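Local atomic coordinates of UDP-glucose 6-dehydrogenase (PDB entry 3VTF), a protein that probably oxidises UDP-glucose to UDP-glucuronate with two molecules of NAD(+), the single step of UDP-glucuronate synthesis from UDP-glucose. Residues V170-E175 / E223-K228; R191-A196 / L217-R222; G337-A342 / Y370-M375; N346-R351 / M377-A382. One frame throughout, in Å; residues are numbered along the deposited sequence.

Interaction 1: V170-E175 / E223-K228; sequences VASNPE and EAELVK. With UPG (uridine-5'-diphosphate-glucose), chain B.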
loop_
_atom_site.group_PDB
_atom_site.type_symbol
_atom_site.label_atom_id
_atom_site.label_comp_id
_atom_site.label_asym_id
_atom_site.label_seq_id
_atom_site.Cartn_x
_atom_site.Cartn_y
_atom_site.Cartn_z
ATOM N N VAL A 170 17.148 -1.952 28.028
ATOM C CA VAL A 170 16.102 -1.136 27.376
ATOM C C VAL A 170 15.599 -2.027 26.223
ATOM O O VAL A 170 16.306 -2.958 25.745
ATOM C CB VAL A 170 16.582 0.215 26.801
ATOM C CG1 VAL A 170 17.084 1.131 27.942
ATOM C CG2 VAL A 170 17.706 0.021 25.749
ATOM N N ALA A 171 14.397 -1.724 25.743
ATOM C CA ALA A 171 13.870 -2.385 24.595
ATOM C C ALA A 171 12.768 -1.505 24.013
ATOM O O ALA A 171 11.989 -0.898 24.780
ATOM C CB ALA A 171 13.256 -3.756 24.962
ATOM N N SER A 172 12.631 -1.538 22.705
ATOM C CA SER A 172 11.489 -0.898 22.030
ATOM C C SER A 172 10.518 -2.102 21.770
ATOM O O SER A 172 10.936 -3.170 21.324
ATOM C CB SER A 172 11.991 -0.353 20.684
ATOM O OG SER A 172 10.874 -0.076 19.835
ATOM N N ASN A 173 9.251 -1.923 22.104
ATOM C CA ASN A 173 8.240 -2.972 21.905
ATOM C C ASN A 173 6.991 -2.206 21.446
ATOM O O ASN A 173 6.096 -1.804 22.250
ATOM C CB ASN A 173 8.010 -3.728 23.258
ATOM C CG ASN A 173 6.876 -4.760 23.173
ATOM O OD1 ASN A 173 6.612 -5.415 22.088
ATOM N ND2 ASN A 173 6.165 -4.881 24.255
ATOM N N PRO A 174 6.963 -1.872 20.150
ATOM C CA PRO A 174 5.906 -0.986 19.735
ATOM C C PRO A 174 4.536 -1.625 19.869
ATOM O O PRO A 174 4.419 -2.884 20.020
ATOM C CB PRO A 174 6.205 -0.735 18.237
ATOM C CG PRO A 174 7.205 -1.763 17.829
ATOM C CD PRO A 174 7.987 -2.092 19.089
ATOM N N GLU A 175 3.535 -0.774 19.848
ATOM C CA GLU A 175 2.158 -1.301 20.014
ATOM C C GLU A 175 1.364 -1.019 18.766
ATOM O O GLU A 175 1.720 -0.114 18.005
ATOM C CB GLU A 175 1.518 -0.694 21.246
ATOM C CG GLU A 175 1.542 0.824 21.193
ATOM C CD GLU A 175 0.420 1.350 20.353
ATOM O OE1 GLU A 175 -0.646 0.624 20.198
ATOM O OE2 GLU A 175 0.573 2.471 19.848
ATOM N N GLU A 223 15.202 -0.717 14.527
ATOM C CA GLU A 223 14.346 -1.382 13.556
ATOM C C GLU A 223 12.919 -1.481 14.046
ATOM O O GLU A 223 12.016 -1.091 13.347
ATOM C CB GLU A 223 14.880 -2.764 13.228
ATOM C CG GLU A 223 16.187 -2.725 12.483
ATOM C CD GLU A 223 16.898 -4.054 12.425
ATOM O OE1 GLU A 223 16.755 -4.867 13.337
ATOM O OE2 GLU A 223 17.610 -4.267 11.456
ATOM N N ALA A 224 12.741 -1.904 15.288
ATOM C CA ALA A 224 11.402 -1.932 15.901
ATOM C C ALA A 224 10.749 -0.530 15.913
ATOM O O ALA A 224 9.548 -0.391 15.624
ATOM C CB ALA A 224 11.551 -2.477 17.298
ATOM N N GLU A 225 11.517 0.557 16.232
ATOM C CA GLU A 225 10.921 1.877 16.224
ATOM C C GLU A 225 10.494 2.256 14.822
ATOM O O GLU A 225 9.422 2.872 14.633
ATOM C CB GLU A 225 11.974 2.939 16.772
ATOM C CG GLU A 225 12.172 2.684 18.312
ATOM C CD GLU A 225 13.466 3.370 18.871
ATOM O OE1 GLU A 225 14.524 3.419 18.203
ATOM O OE2 GLU A 225 13.377 3.918 20.002
ATOM N N LEU A 226 11.346 1.949 13.841
ATOM C CA LEU A 226 10.981 2.270 12.426
ATOM C C LEU A 226 9.769 1.428 11.911
ATOM O O LEU A 226 8.879 1.930 11.142
ATOM C CB LEU A 226 12.168 2.025 11.520
ATOM C CG LEU A 226 11.990 2.485 10.039
ATOM C CD1 LEU A 226 11.589 3.928 10.059
ATOM C CD2 LEU A 226 13.299 2.336 9.324
ATOM N N VAL A 227 9.640 0.187 12.397
ATOM C CA VAL A 227 8.468 -0.634 12.010
ATOM C C VAL A 227 7.196 0.051 12.358
ATOM O O VAL A 227 6.222 0.033 11.600
ATOM C CB VAL A 227 8.485 -2.039 12.732
ATOM C CG1 VAL A 227 7.169 -2.767 12.525
ATOM C CG2 VAL A 227 9.612 -2.919 12.188
ATOM N N LYS A 228 7.140 0.690 13.533
ATOM C CA LYS A 228 5.920 1.329 13.935
ATOM C C LYS A 228 5.542 2.490 13.007
ATOM O O LYS A 228 4.298 2.678 12.635
ATOM C CB LYS A 228 6.085 1.869 15.347
ATOM C CG LYS A 228 4.893 2.627 15.921
ATOM C CD LYS A 228 3.582 1.863 15.700
ATOM C CE LYS A 228 2.438 2.604 16.374
ATOM N NZ LYS A 228 1.147 2.018 15.897
HETATM N N1 UPG B . -9.945 5.410 8.039
HETATM C C2 UPG B . -10.282 5.799 6.708
HETATM N N3 UPG B . -10.375 4.860 5.764
HETATM C C4 UPG B . -10.074 3.540 6.065
HETATM C C5 UPG B . -9.703 3.107 7.385
HETATM C C6 UPG B . -9.609 4.124 8.357
HETATM O O2 UPG B . -10.524 7.010 6.406
HETATM O O4 UPG B . -10.124 2.685 5.118
HETATM C C1C UPG B . -9.841 6.526 9.007
HETATM C C2C UPG B . -10.710 6.243 10.216
HETATM O O2C UPG B . -12.035 6.746 10.061
HETATM C C3C UPG B . -9.962 6.995 11.338
HETATM C C4C UPG B . -8.490 6.898 10.936
HETATM O O4C UPG B . -8.507 6.454 9.561
HETATM O O3C UPG B . -10.282 8.410 11.255
HETATM C C5C UPG B . -7.688 5.871 11.770
HETATM O O5C UPG B . -8.502 4.701 11.913
HETATM P PA UPG B . -7.920 3.392 12.804
HETATM O O1A UPG B . -6.641 2.798 12.129
HETATM O O2A UPG B . -9.133 2.518 13.210
HETATM O O3A UPG B . -7.669 4.155 14.200
HETATM P PB UPG B . -6.478 4.034 15.323
HETATM O O1B UPG B . -7.123 3.580 16.608
HETATM O O2B UPG B . -6.021 5.509 15.206
HETATM O O3B UPG B . -5.424 2.897 14.949
HETATM C "C1'" UPG B . -4.158 3.235 14.305
HETATM C "C2'" UPG B . -3.624 1.961 13.689
HETATM C "C3'" UPG B . -3.169 1.027 14.836
HETATM C "C4'" UPG B . -2.125 1.798 15.680
HETATM C "C5'" UPG B . -2.860 3.024 16.353
HETATM C "C6'" UPG B . -1.985 3.966 17.211
HETATM O "O2'" UPG B . -4.870 1.451 13.072
HETATM O "O3'" UPG B . -2.600 -0.119 14.236
HETATM O "O4'" UPG B . -1.711 0.914 16.745
HETATM O "O5'" UPG B . -3.225 3.837 15.202
HETATM O "O6'" UPG B . -0.625 3.957 16.713
#
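The sugar end of the UDP-glucose pocket is built where Lys228, on the long helix 221-251, meets Glu175 in the loop that leaves strand 169-172. Lys228 NZ gives a hydrogen bond to the backbone oxygen Glu175 O at 3.1 Å, approaching in the carbonyl plane with a C=O...N angle of 152°. The same nitrogen donates to O6' of the bound UDP-glucose, 2.8 Å from NZ. With its CG anti to the backbone N (chi1 178°), the lysine bends once at chi2 and then runs straight, which carries NZ to the loop carbonyl and the sugar. Asn232 OD1, one turn further along the helix, also accepts from NZ, so three oxygens fix the end of this side chain. The Glu175 carboxylate lies near the lysine without bonding to it: OE2 stays 4.0 Å from Lys228 NZ, while OE1 takes the backbone N-H of Leu177.

Strand 169-172 belongs to the Rossmann-type sheet of the NAD-binding domain, and the contact seats its C-terminal end against helix 221-251, which leads on into the central domain. Pro174 packs its ring on the helix. Its CB lies 3.9 Å from Lys228 CB, its CG is 3.5 Å from Ala224 O, and its CD reaches Ala224 CB at 4.0 Å; Val193 of the adjoining strand packs against both Pro174 and Ala224. Nearer the strand, Ser172 OG rests 3.4 Å from Glu225 CG and touches the Ala224 methyl as well. Beyond that methylene, the Glu225 carboxylate turns to Gly149 N, in the loop before helix 151-160, and to Thr151 OG1 on its first residue.

Interaction 2: R191-A196 / L217-R222; sequences RIVIGA and LVMKPR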
loop_
_atom_site.group_PDB
_atom_site.type_symbol
_atom_site.label_atom_id
_atom_site.label_comp_id
_atom_site.label_asym_id
_atom_site.label_seq_id
_atom_site.Cartn_x
_atom_site.Cartn_y
_atom_site.Cartn_z
ATOM N N ARG A 191 1.364 -9.610 15.142
ATOM C CA ARG A 191 2.751 -9.965 15.392
ATOM C C ARG A 191 3.211 -9.124 16.623
ATOM O O ARG A 191 2.536 -8.172 16.998
ATOM C CB ARG A 191 3.698 -9.722 14.213
ATOM C CG ARG A 191 4.052 -8.267 13.875
ATOM C CD ARG A 191 2.760 -7.553 13.421
ATOM N NE ARG A 191 3.138 -6.370 12.573
ATOM C CZ ARG A 191 2.450 -5.227 12.507
ATOM N NH1 ARG A 191 1.332 -5.004 13.255
ATOM N NH2 ARG A 191 2.914 -4.268 11.686
ATOM N N ILE A 192 4.242 -9.597 17.301
ATOM C CA ILE A 192 4.864 -8.892 18.430
ATOM C C ILE A 192 6.264 -8.522 18.027
ATOM O O ILE A 192 7.050 -9.397 17.536
ATOM C CB ILE A 192 4.878 -9.839 19.681
ATOM C CG1 ILE A 192 3.461 -9.963 20.212
ATOM C CG2 ILE A 192 5.779 -9.234 20.785
ATOM C CD1 ILE A 192 3.317 -11.121 21.215
ATOM N N VAL A 193 6.619 -7.226 18.128
ATOM C CA VAL A 193 7.910 -6.785 17.690
ATOM C C VAL A 193 8.712 -6.388 18.939
ATOM O O VAL A 193 8.266 -5.548 19.748
ATOM C CB VAL A 193 7.760 -5.531 16.787
ATOM C CG1 VAL A 193 9.145 -4.964 16.434
ATOM C CG2 VAL A 193 7.038 -5.942 15.487
ATOM N N ILE A 194 9.860 -7.014 19.115
ATOM C CA ILE A 194 10.708 -6.761 20.265
ATOM C C ILE A 194 12.041 -6.237 19.762
ATOM O O ILE A 194 12.809 -6.969 19.182
ATOM C CB ILE A 194 10.942 -8.062 21.065
ATOM C CG1 ILE A 194 9.653 -8.546 21.714
ATOM C CG2 ILE A 194 11.995 -7.866 22.135
ATOM C CD1 ILE A 194 9.630 -10.025 21.984
ATOM N N GLY A 195 12.316 -4.966 19.990
ATOM C CA GLY A 195 13.612 -4.431 19.649
ATOM C C GLY A 195 14.444 -4.347 20.906
ATOM O O GLY A 195 14.412 -3.351 21.590
ATOM N N ALA A 196 15.199 -5.404 21.172
ATOM C CA ALA A 196 15.900 -5.562 22.430
ATOM C C ALA A 196 17.257 -4.910 22.395
ATOM O O ALA A 196 17.985 -5.063 21.442
ATOM C CB ALA A 196 16.036 -7.029 22.784
ATOM N N LEU A 217 9.038 -11.224 16.652
ATOM C CA LEU A 217 10.206 -10.891 15.893
ATOM C C LEU A 217 11.166 -10.067 16.719
ATOM O O LEU A 217 10.854 -8.913 17.110
ATOM C CB LEU A 217 9.847 -10.068 14.633
ATOM C CG LEU A 217 9.140 -10.817 13.491
ATOM C CD1 LEU A 217 7.830 -11.426 13.930
ATOM C CD2 LEU A 217 8.782 -9.782 12.410
ATOM N N VAL A 218 12.367 -10.584 16.923
ATOM C CA VAL A 218 13.319 -9.909 17.751
ATOM C C VAL A 218 14.270 -9.182 16.808
ATOM O O VAL A 218 14.757 -9.766 15.821
ATOM C CB VAL A 218 14.131 -10.943 18.626
ATOM C CG1 VAL A 218 15.341 -10.257 19.294
ATOM C CG2 VAL A 218 13.175 -11.611 19.638
ATOM N N MET A 219 14.527 -7.916 17.034
ATOM C CA MET A 219 15.327 -7.121 16.101
ATOM C C MET A 219 15.994 -5.983 16.864
ATOM O O MET A 219 15.823 -5.894 18.038
ATOM C CB MET A 219 14.463 -6.591 14.950
ATOM C CG MET A 219 13.365 -5.643 15.378
ATOM S SD MET A 219 12.243 -5.174 14.037
ATOM C CE MET A 219 11.469 -6.711 13.610
ATOM N N LYS A 220 16.773 -5.138 16.214
ATOM C CA LYS A 220 17.361 -3.981 16.899
ATOM C C LYS A 220 16.312 -2.964 17.354
ATOM O O LYS A 220 15.277 -2.836 16.732
ATOM C CB LYS A 220 18.346 -3.269 15.993
ATOM C CG LYS A 220 19.346 -4.153 15.277
ATOM C CD LYS A 220 20.332 -3.292 14.510
ATOM C CE LYS A 220 21.502 -4.084 13.969
ATOM N NZ LYS A 220 22.284 -3.220 13.050
ATOM N N PRO A 221 16.607 -2.196 18.400
ATOM C CA PRO A 221 15.645 -1.220 18.900
ATOM C C PRO A 221 15.274 -0.202 17.811
ATOM O O PRO A 221 14.121 0.140 17.694
ATOM C CB PRO A 221 16.399 -0.564 20.051
ATOM C CG PRO A 221 17.216 -1.669 20.598
ATOM C CD PRO A 221 17.703 -2.387 19.364
ATOM N N ARG A 222 16.233 0.235 17.017
ATOM C CA ARG A 222 15.946 1.147 15.922
ATOM C C ARG A 222 15.014 0.554 14.859
ATOM O O ARG A 222 14.186 1.263 14.321
ATOM C CB ARG A 222 17.235 1.631 15.271
ATOM C CG ARG A 222 17.814 2.870 15.901
ATOM C CD ARG A 222 19.069 3.334 15.185
ATOM N NE ARG A 222 19.629 4.453 15.905
ATOM C CZ ARG A 222 20.483 5.339 15.418
ATOM N NH1 ARG A 222 20.925 5.264 14.179
ATOM N NH2 ARG A 222 20.898 6.311 16.199
#
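Val193 and Ile194 pair in parallel with Leu217 and Val218, on the two strands of a beta-alpha-beta unit whose crossover is helix 199-208; strand 216-219 is the outermost strand of its sheet within the chain. The backbone ladder comes first. Leu217 N donates to Ile192 O over 2.8 Å and is nearly straight, at 169° at the hydrogen. Ile194 then uses both its polar atoms, its N bonding to Leu217 O at 2.9 Å and its O accepting from Met219 N at the same length. The last rung, Ala196 N to Met219 O, is weak (3.2 Å, bent to 129°), and Gly195 CA adds a CA-H...O contact to Met219 O at 3.1 Å.

Apolar contacts divide between the faces. On the one that carries Val193, Leu217 and Met219, the thioether SD of Met219 lies 3.9 Å from Val193 CG1; a bend at chi3 (64°) folds CE back so that it touches the same methyl, and helix 221-251 closes over the pair. Ile194 and Val218 lie on the other face, where Leu205 and Leu206 of helix 199-208 meet Ile194.

Polar contacts reach the second subunit: Arg191 NE bonds to Ala262 O and Val218 O accepts from Arg258 there; within the chain, the Arg191 guanidinium makes a cation-pi contact with Phe176. Lys220 N, at the N-cap position, donates to Glu223 OE1. A CB on Gly195 would probably clash with Pro221 CA and Lys220 O. The Pro221 ring lies against the carbonyls beyond, its CG 3.4 Å from Gly195 O and its CD 3.4 Å from Ala196 O.

Interaction 3: G337-A342 / Y370-M375; sequences GVLGLA and YVHDPM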
loop_
_atom_site.group_PDB
_atom_site.type_symbol
_atom_site.label_atom_id
_atom_site.label_comp_id
_atom_site.label_asym_id
_atom_site.label_seq_id
_atom_site.Cartn_x
_atom_site.Cartn_y
_atom_site.Cartn_z
ATOM N N GLY A 337 -25.964 20.310 8.610
ATOM C CA GLY A 337 -25.641 19.361 9.655
ATOM C C GLY A 337 -24.345 18.588 9.414
ATOM O O GLY A 337 -23.921 18.344 8.255
ATOM N N VAL A 338 -23.760 18.101 10.505
ATOM C CA VAL A 338 -22.692 17.160 10.385
ATOM C C VAL A 338 -23.131 15.962 11.153
ATOM O O VAL A 338 -23.308 16.054 12.369
ATOM C CB VAL A 338 -21.364 17.712 10.982
ATOM C CG1 VAL A 338 -20.266 16.647 10.968
ATOM C CG2 VAL A 338 -20.999 19.020 10.324
ATOM N N LEU A 339 -23.202 14.815 10.467
ATOM C CA LEU A 339 -23.455 13.521 11.052
ATOM C C LEU A 339 -22.152 12.827 11.384
ATOM O O LEU A 339 -21.493 12.306 10.471
ATOM C CB LEU A 339 -24.308 12.600 10.148
ATOM C CG LEU A 339 -25.794 13.023 10.046
ATOM C CD1 LEU A 339 -26.563 12.200 8.983
ATOM C CD2 LEU A 339 -26.440 12.939 11.437
ATOM N N GLY A 340 -21.774 12.804 12.678
ATOM C CA GLY A 340 -20.576 12.049 13.074
ATOM C C GLY A 340 -19.477 13.039 13.534
ATOM O O GLY A 340 -19.102 13.924 12.783
ATOM N N LEU A 341 -19.024 12.910 14.793
ATOM C CA LEU A 341 -18.007 13.762 15.318
ATOM C C LEU A 341 -16.864 12.895 15.855
ATOM O O LEU A 341 -15.746 13.374 15.932
ATOM C CB LEU A 341 -18.575 14.594 16.468
ATOM C CG LEU A 341 -19.651 15.584 16.049
ATOM C CD1 LEU A 341 -20.344 16.211 17.255
ATOM C CD2 LEU A 341 -19.116 16.679 15.121
ATOM N N ALA A 342 -17.158 11.683 16.353
ATOM C CA ALA A 342 -16.080 10.757 16.756
ATOM C C ALA A 342 -15.155 10.525 15.553
ATOM O O ALA A 342 -15.617 10.530 14.416
ATOM C CB ALA A 342 -16.641 9.420 17.208
ATOM N N TYR A 370 -25.425 22.307 12.770
ATOM C CA TYR A 370 -26.006 21.330 13.656
ATOM C C TYR A 370 -25.109 20.130 13.596
ATOM O O TYR A 370 -24.607 19.765 12.501
ATOM C CB TYR A 370 -27.389 20.935 13.154
ATOM C CG TYR A 370 -28.301 22.122 13.094
ATOM C CD1 TYR A 370 -29.330 22.299 14.063
ATOM C CD2 TYR A 370 -28.155 23.074 12.084
ATOM C CE1 TYR A 370 -30.173 23.431 14.011
ATOM C CE2 TYR A 370 -28.980 24.197 12.016
ATOM C CZ TYR A 370 -29.985 24.374 12.973
ATOM O OH TYR A 370 -30.773 25.486 12.807
ATOM N N VAL A 371 -24.932 19.461 14.724
ATOM C CA VAL A 371 -24.130 18.249 14.763
ATOM C C VAL A 371 -24.814 17.135 15.540
ATOM O O VAL A 371 -25.626 17.395 16.401
ATOM C CB VAL A 371 -22.735 18.503 15.377
ATOM C CG1 VAL A 371 -22.032 19.630 14.657
ATOM C CG2 VAL A 371 -22.842 18.779 16.861
ATOM N N HIS A 372 -24.486 15.898 15.214
ATOM C CA HIS A 372 -24.873 14.753 16.002
ATOM C C HIS A 372 -23.783 13.726 16.058
ATOM O O HIS A 372 -23.016 13.587 15.118
ATOM C CB HIS A 372 -26.129 14.097 15.443
ATOM C CG HIS A 372 -26.455 12.774 16.085
ATOM N ND1 HIS A 372 -26.024 11.619 15.597
ATOM C CD2 HIS A 372 -27.179 12.469 17.220
ATOM C CE1 HIS A 372 -26.453 10.622 16.366
ATOM N NE2 HIS A 372 -27.158 11.143 17.359
ATOM N N ASP A 373 -23.702 12.990 17.158
ATOM C CA ASP A 373 -22.927 11.757 17.215
ATOM C C ASP A 373 -23.571 10.842 18.226
ATOM O O ASP A 373 -24.044 11.309 19.228
ATOM C CB ASP A 373 -21.474 12.037 17.609
ATOM C CG ASP A 373 -20.582 10.832 17.449
ATOM O OD1 ASP A 373 -19.962 10.689 16.394
ATOM O OD2 ASP A 373 -20.518 10.016 18.366
ATOM N N PRO A 374 -23.583 9.540 18.015
ATOM C CA PRO A 374 -24.209 8.746 19.082
ATOM C C PRO A 374 -23.437 8.740 20.411
ATOM O O PRO A 374 -24.052 8.431 21.441
ATOM C CB PRO A 374 -24.196 7.313 18.506
ATOM C CG PRO A 374 -24.193 7.544 16.969
ATOM C CD PRO A 374 -23.186 8.704 16.870
ATOM N N MET A 375 -22.110 8.975 20.413
ATOM C CA MET A 375 -21.358 8.970 21.674
ATOM C C MET A 375 -20.540 10.225 21.959
ATOM O O MET A 375 -20.331 10.574 23.102
ATOM C CB MET A 375 -20.448 7.777 21.760
ATOM C CG MET A 375 -21.183 6.461 21.755
ATOM S SD MET A 375 -19.940 5.176 21.861
ATOM C CE MET A 375 -19.522 5.341 23.626
#
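Val338 and Val371 lie in a parallel strand pair of the Rossmann-like UDP-binding domain, where strands 335-339 and 368-372 are joined through helix 354-364. Three backbone bonds zip it: Val338 N to Tyr370 O (2.7 Å), His372 N to Val338 O (3.1 Å) and Gly340 N to His372 O (2.8 Å). Just past the end of strand 335-339, Leu341 lays CD1 on Val371 CG2, 3.6 Å away, the two side chains crossing at about a right angle.

Asp373 continues the pairing with its side chain. A chi1 of -170° swings the carboxylate out beside its own carbonyl carbon, and OD1 reaches across to Leu341 N (2.9 Å) and Ala342 N (3.0 Å). Both come from the same face of the carboxylate, Leu341 N only 25° out of its plane on the anti side, Ala342 N well above it. Trp410 NE1 is a further donor to OD1, while OD2 accepts from Met375 N at 2.8 Å in an Asx turn and from Ala376 N. Replacement by an alanine would probably leave the N-H groups of Leu341 and Ala342 without their acceptor and let the loop leading to Phe343 and Lys344 of the substrate pocket shift. Five N-H donors around one buried carboxylate would be expected to stabilise its ionised form.

Interaction 4: N346-R351 / M377-A382; sequences NTDDVR and MEKARA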
loop_
_atom_site.group_PDB
_atom_site.type_symbol
_atom_site.label_atom_id
_atom_site.label_comp_id
_atom_site.label_asym_id
_atom_site.label_seq_id
_atom_site.Cartn_x
_atom_site.Cartn_y
_atom_site.Cartn_z
ATOM N N ASN A 346 -17.837 3.897 16.987
ATOM C CA ASN A 346 -17.630 3.139 18.204
ATOM C C ASN A 346 -16.465 3.635 19.129
ATOM O O ASN A 346 -15.641 2.846 19.671
ATOM C CB ASN A 346 -17.515 1.661 17.874
ATOM C CG ASN A 346 -18.047 0.821 19.010
ATOM O OD1 ASN A 346 -18.961 1.272 19.757
ATOM N ND2 ASN A 346 -17.457 -0.362 19.216
ATOM N N THR A 347 -16.376 4.960 19.237
ATOM C CA THR A 347 -15.515 5.576 20.247
ATOM C C THR A 347 -16.199 6.870 20.520
ATOM O O THR A 347 -17.125 7.314 19.781
ATOM C CB THR A 347 -14.104 5.931 19.741
ATOM O OG1 THR A 347 -14.252 6.740 18.566
ATOM C CG2 THR A 347 -13.255 4.704 19.353
ATOM N N ASP A 348 -15.726 7.527 21.576
ATOM C CA ASP A 348 -16.229 8.841 21.889
ATOM C C ASP A 348 -15.102 9.878 21.711
ATOM O O ASP A 348 -15.304 11.086 21.873
ATOM C CB ASP A 348 -16.931 8.911 23.264
ATOM C CG ASP A 348 -15.987 8.655 24.431
ATOM O OD1 ASP A 348 -15.019 7.913 24.227
ATOM O OD2 ASP A 348 -16.238 9.196 25.553
ATOM N N ASP A 349 -13.969 9.380 21.288
ATOM C CA ASP A 349 -12.776 10.183 20.962
ATOM C C ASP A 349 -12.994 11.100 19.740
ATOM O O ASP A 349 -13.307 10.603 18.628
ATOM C CB ASP A 349 -11.623 9.169 20.682
ATOM C CG ASP A 349 -10.267 9.819 20.581
ATOM O OD1 ASP A 349 -10.170 11.050 20.474
ATOM O OD2 ASP A 349 -9.266 9.074 20.609
ATOM N N VAL A 350 -12.829 12.413 19.915
ATOM C CA VAL A 350 -12.861 13.387 18.811
ATOM C C VAL A 350 -11.492 13.939 18.370
ATOM O O VAL A 350 -11.413 14.857 17.598
ATOM C CB VAL A 350 -13.806 14.533 19.187
ATOM C CG1 VAL A 350 -15.236 13.944 19.323
ATOM C CG2 VAL A 350 -13.315 15.160 20.481
ATOM N N ARG A 351 -10.372 13.372 18.861
ATOM C CA ARG A 351 -9.090 14.001 18.556
ATOM C C ARG A 351 -8.832 13.981 17.064
ATOM O O ARG A 351 -9.025 12.920 16.437
ATOM C CB ARG A 351 -7.941 13.249 19.321
ATOM C CG ARG A 351 -8.003 13.563 20.863
ATOM C CD ARG A 351 -6.955 12.741 21.626
ATOM N NE ARG A 351 -7.350 11.321 21.709
ATOM C CZ ARG A 351 -6.581 10.419 22.310
ATOM N NH1 ARG A 351 -5.390 10.776 22.825
ATOM N NH2 ARG A 351 -6.933 9.189 22.372
ATOM N N MET A 377 -20.649 13.530 21.736
ATOM C CA MET A 377 -21.090 14.940 21.664
ATOM C C MET A 377 -20.567 15.713 22.854
ATOM O O MET A 377 -20.286 16.895 22.748
ATOM C CB MET A 377 -22.615 15.065 21.540
ATOM C CG MET A 377 -23.119 14.645 20.147
ATOM S SD MET A 377 -24.902 14.955 19.870
ATOM C CE MET A 377 -24.701 16.656 19.666
ATOM N N GLU A 378 -20.404 15.040 23.973
ATOM C CA GLU A 378 -19.896 15.729 25.187
ATOM C C GLU A 378 -18.446 16.104 24.935
ATOM O O GLU A 378 -18.036 17.271 25.105
ATOM C CB GLU A 378 -20.030 14.859 26.462
ATOM C CG GLU A 378 -21.334 15.112 27.252
ATOM C CD GLU A 378 -21.947 16.559 27.175
ATOM O OE1 GLU A 378 -21.504 17.492 27.900
ATOM O OE2 GLU A 378 -22.933 16.772 26.405
ATOM N N LYS A 379 -17.682 15.136 24.429
ATOM C CA LYS A 379 -16.272 15.434 24.101
ATOM C C LYS A 379 -16.169 16.519 23.034
ATOM O O LYS A 379 -15.340 17.393 23.129
ATOM C CB LYS A 379 -15.518 14.153 23.741
ATOM C CG LYS A 379 -15.301 13.281 24.967
ATOM C CD LYS A 379 -14.247 12.233 24.718
ATOM C CE LYS A 379 -13.362 12.119 25.943
ATOM N NZ LYS A 379 -14.061 11.184 26.826
ATOM N N ALA A 380 -17.052 16.485 22.016
ATOM C CA ALA A 380 -16.987 17.476 20.963
ATOM C C ALA A 380 -17.333 18.871 21.527
ATOM O O ALA A 380 -16.775 19.841 21.089
ATOM C CB ALA A 380 -17.960 17.135 19.849
ATOM N N ARG A 381 -18.327 18.949 22.414
ATOM C CA ARG A 381 -18.698 20.229 23.086
ATOM C C ARG A 381 -17.498 20.811 23.805
ATOM O O ARG A 381 -17.273 22.032 23.710
ATOM C CB ARG A 381 -19.839 20.054 24.096
ATOM C CG ARG A 381 -20.302 21.351 24.800
ATOM C CD ARG A 381 -21.195 21.055 26.033
ATOM N NE ARG A 381 -22.427 20.332 25.682
ATOM C CZ ARG A 381 -23.461 20.889 25.041
ATOM N NH1 ARG A 381 -23.389 22.168 24.704
ATOM N NH2 ARG A 381 -24.557 20.184 24.729
ATOM N N ALA A 382 -16.719 19.942 24.479
ATOM C CA ALA A 382 -15.439 20.380 25.088
ATOM C C ALA A 382 -14.612 21.173 24.099
ATOM O O ALA A 382 -13.913 22.072 24.494
ATOM C CB ALA A 382 -14.628 19.220 25.652
#
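Asp348 and Lys379 form the salt bridge of this contact: Lys379 NZ donates to Asp348 OD2 at 3.2 Å, arriving from above the carboxylate plane, about 50° out of it. The lysine chain crosses the aspartate obliquely and passes over its backbone as well, with CD 3.2 Å from Asp348 O. Bends at chi3 and chi4 (85°) turn its end back to the carboxylate, and Asp348 meets it because chi1 of 65° sets CG between its own backbone N and carbonyl carbon. An asparagine in place of Asp348 would probably leave the lysine charge without its mate and let the end of Lys379 swing away. Beside the bridge Val350 supplies the apolar part, CG2 touching Lys379 CB (4.1 Å) while CG1 faces Ala380, 4.2 Å from its CB.

The residues involved join two elements of the C-terminal Rossmann-like domain, the loop between strand 335-339 and helix 354-364 and the first turns of helix 377-384, which follows strand 368-372. A second shell holds that loop in shape. Asp349, pointing away from the helix, closes an Asx turn by accepting Arg351 N on OD1 at 2.8 Å. Arg351 then folds back and grips the carboxylate side-on, NE to Asp349 OD1 (3.1 Å) and NH2 to Asp349 OD2 (2.9 Å), with both oxygens close to the guanidinium plane. The backbone N and NE reach OD1 from opposite faces. Further out, the backbone of Asp349 is bonded to that of Phe343, a UDP-glucose-binding residue, and Tyr68 packs on Asp348. Arg351 itself is predicted to bind NAD(+), and its side chain touches Ser283.

In the fold
The four contacts form two pairs on opposite sides of the chain's centre. Interactions 1 and 2, with centres 6 Å apart, share helix 221-251 and the N-terminal sheet, where strands 169-172 and 192-196 are neighbours; interaction 2 falls wholly between the two segments of interaction 1, and both reach the second subunit. Interactions 3 and 4 come later along the chain, their segments alternating and their centres 9 Å apart, both in the UDP-binding domain, with Leu341 touching Val350 and Ala380. Interactions 1 and 4 approach to about 10 Å between nearest atoms. UDP-glucose lies between the two domains, so its site depends on both halves, with Lys228 of interaction 1 hydrogen-bonded to the sugar.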